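Local atomic coordinates of NanS-p (Escherichia phage vB_EcoP_24B, PDB entry 6YP6), a protein that probably recognises carbohydrate, as part of a conserved phage-encoded carbohydrate esterase of the NanS-p type. Residues A[114-119]-A[128-133]. Numbering follows the deposited sequence.
Sequences LAAFYI and VMYHNA
Tyr118 and Met129 face each other as an antiparallel hydrogen-bonded pair, and their backbones exchange two bonds: Tyr118 N gives to Met129 O at 2.9 Å, and Met129 N to Tyr118 O at 2.8 Å. A third bond, from His131 N to Ala116 O (2.8 Å), is the straightest, at 166° about the hydrogen. Between these bonds Phe117 CA lies 3.2 Å from Met129 O and points its hydrogen at it, so that this carbonyl is approached by both an N-H and a C-H.

These bonds zip up a beta hairpin, strands 113-121 and 125-130, inside a seven-stranded antiparallel sheet. On the neighbouring side, Ala116 and Phe117 both face Phe92 of strand 88-95, a classic beta bulge; His131 centres an inverse gamma turn just past the end of its strand.

On the sheet face carrying Tyr118, a CH-pi contact dominates. With CG held between backbone N and carbonyl carbon (chi1 64°), the phenol ring lies toward strand 125-130, with Met129 CB over one of its faces, 3.4 Å from the centroid. His131 CB meets the ring edge at CE1, and Asn139 hydrogen-bonds the hydroxyl.

On the opposite face Phe117 and Tyr130 meet obliquely, beside Ile119 and Val128, their ring planes at 52° and Phe117 CE1 3.6 Å from Tyr130 CD1. Ala116 O lies in the Tyr130 ring plane, 3.4 Å from CD1, while Asn132 CB covers one face of that ring and Thr182 N binds its hydroxyl.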
loop_
_atom_site.group_PDB
_atom_site.type_symbol
_atom_site.label_atom_id
_atom_site.label_comp_id
_atom_site.label_asym_id
_atom_site.label_seq_id
_atom_site.Cartn_x
_atom_site.Cartn_y
_atom_site.Cartn_z
ATOM N N LEU A 114 -5.239 -2.429 9.364
ATOM C CA LEU A 114 -5.522 -3.455 8.361
ATOM C C LEU A 114 -4.460 -3.488 7.274
ATOM O O LEU A 114 -4.423 -4.444 6.487
ATOM C CB LEU A 114 -6.897 -3.230 7.737
ATOM C CG LEU A 114 -8.069 -3.283 8.719
ATOM C CD1 LEU A 114 -9.362 -3.074 7.952
ATOM C CD2 LEU A 114 -8.091 -4.574 9.520
ATOM N N ALA A 115 -3.612 -2.462 7.214
ATOM C CA ALA A 115 -2.465 -2.445 6.324
ATOM C C ALA A 115 -1.334 -1.713 7.014
ATOM O O ALA A 115 -1.550 -0.661 7.616
ATOM C CB ALA A 115 -2.784 -1.736 5.017
ATOM N N ALA A 116 -0.131 -2.266 6.906
ATOM C CA ALA A 116 1.089 -1.596 7.361
ATOM C C ALA A 116 2.238 -2.191 6.555
ATOM O O ALA A 116 3.123 -2.867 7.085
ATOM C CB ALA A 116 1.300 -1.740 8.861
ATOM N N PHE A 117 2.159 -2.010 5.248
ATOM C CA PHE A 117 2.973 -2.758 4.309
ATOM C C PHE A 117 3.849 -1.803 3.518
ATOM O O PHE A 117 3.354 -0.795 3.013
ATOM C CB PHE A 117 2.074 -3.533 3.335
ATOM C CG PHE A 117 0.998 -4.343 4.011
ATOM C CD1 PHE A 117 1.297 -5.161 5.078
ATOM C CD2 PHE A 117 -0.317 -4.256 3.598
ATOM C CE1 PHE A 117 0.291 -5.903 5.718
ATOM C CE2 PHE A 117 -1.312 -4.993 4.213
ATOM C CZ PHE A 117 -1.011 -5.809 5.271
ATOM N N TYR A 118 5.141 -2.097 3.414
ATOM C CA TYR A 118 6.035 -1.210 2.691
ATOM C C TYR A 118 6.889 -1.983 1.706
ATOM O O TYR A 118 7.109 -3.193 1.822
ATOM C CB TYR A 118 6.868 -0.330 3.644
ATOM C CG TYR A 118 7.841 -1.055 4.545
ATOM C CD1 TYR A 118 7.434 -1.597 5.765
ATOM C CD2 TYR A 118 9.170 -1.182 4.196
ATOM C CE1 TYR A 118 8.334 -2.252 6.591
ATOM C CE2 TYR A 118 10.076 -1.829 5.014
ATOM C CZ TYR A 118 9.647 -2.370 6.210
ATOM O OH TYR A 118 10.497 -3.045 7.055
ATOM N N ILE A 119 7.365 -1.232 0.726
ATOM C CA ILE A 119 8.107 -1.754 -0.408
ATOM C C ILE A 119 9.478 -1.081 -0.389
ATOM O O ILE A 119 9.571 0.152 -0.325
ATOM C CB ILE A 119 7.350 -1.483 -1.721
ATOM C CG1 ILE A 119 5.974 -2.143 -1.718
ATOM C CG2 ILE A 119 8.189 -1.924 -2.917
ATOM C CD1 ILE A 119 5.089 -1.684 -2.847
ATOM N N VAL A 128 8.517 -6.814 -0.190
ATOM C CA VAL A 128 7.299 -6.383 0.480
ATOM C C VAL A 128 7.430 -6.774 1.946
ATOM O O VAL A 128 7.646 -7.950 2.253
ATOM C CB VAL A 128 6.056 -7.049 -0.121
ATOM C CG1 VAL A 128 4.811 -6.514 0.559
ATOM C CG2 VAL A 128 5.972 -6.877 -1.621
ATOM N N MET A 129 7.282 -5.800 2.849
ATOM C CA MET A 129 7.531 -5.962 4.267
ATOM C C MET A 129 6.299 -5.553 5.065
ATOM O O MET A 129 5.519 -4.707 4.637
ATOM C CB MET A 129 8.688 -5.037 4.694
ATOM C CG MET A 129 9.970 -5.226 3.916
ATOM S SD MET A 129 10.775 -6.826 4.136
ATOM C CE MET A 129 11.189 -6.776 5.865
ATOM N N TYR A 130 6.157 -6.147 6.249
ATOM C CA TYR A 130 5.089 -5.829 7.192
ATOM C C TYR A 130 5.699 -5.119 8.385
ATOM O O TYR A 130 6.517 -5.701 9.106
ATOM C CB TYR A 130 4.387 -7.120 7.617
ATOM C CG TYR A 130 3.168 -6.992 8.506
ATOM C CD1 TYR A 130 2.438 -5.822 8.611
ATOM C CD2 TYR A 130 2.727 -8.091 9.225
ATOM C CE1 TYR A 130 1.303 -5.746 9.423
ATOM C CE2 TYR A 130 1.615 -8.024 10.039
ATOM C CZ TYR A 130 0.896 -6.855 10.135
ATOM O OH TYR A 130 -0.204 -6.804 10.962
ATOM N N HIS A 131 5.293 -3.866 8.595
ATOM C CA HIS A 131 5.779 -3.059 9.715
ATOM C C HIS A 131 4.963 -3.389 10.963
ATOM O O HIS A 131 4.067 -2.652 11.387
ATOM C CB HIS A 131 5.676 -1.589 9.363
ATOM C CG HIS A 131 6.358 -0.673 10.333
ATOM N ND1 HIS A 131 6.614 0.645 10.027
ATOM C CD2 HIS A 131 6.850 -0.870 11.581
ATOM C CE1 HIS A 131 7.222 1.221 11.050
ATOM N NE2 HIS A 131 7.368 0.329 12.010
ATOM N N ASN A 132 5.268 -4.541 11.550
ATOM C CA ASN A 132 4.539 -4.998 12.722
ATOM C C ASN A 132 5.450 -5.227 13.923
ATOM O O ASN A 132 4.975 -5.735 14.941
ATOM C CB ASN A 132 3.685 -6.238 12.437
ATOM C CG ASN A 132 4.506 -7.490 12.328
ATOM O OD1 ASN A 132 5.651 -7.482 11.885
ATOM N ND2 ASN A 132 3.907 -8.601 12.730
ATOM N N ALA A 133 6.710 -4.802 13.857
ATOM C CA ALA A 133 7.653 -4.928 14.953
ATOM C C ALA A 133 8.147 -3.552 15.375
ATOM O O ALA A 133 8.124 -2.600 14.604
ATOM C CB ALA A 133 8.840 -5.807 14.542
#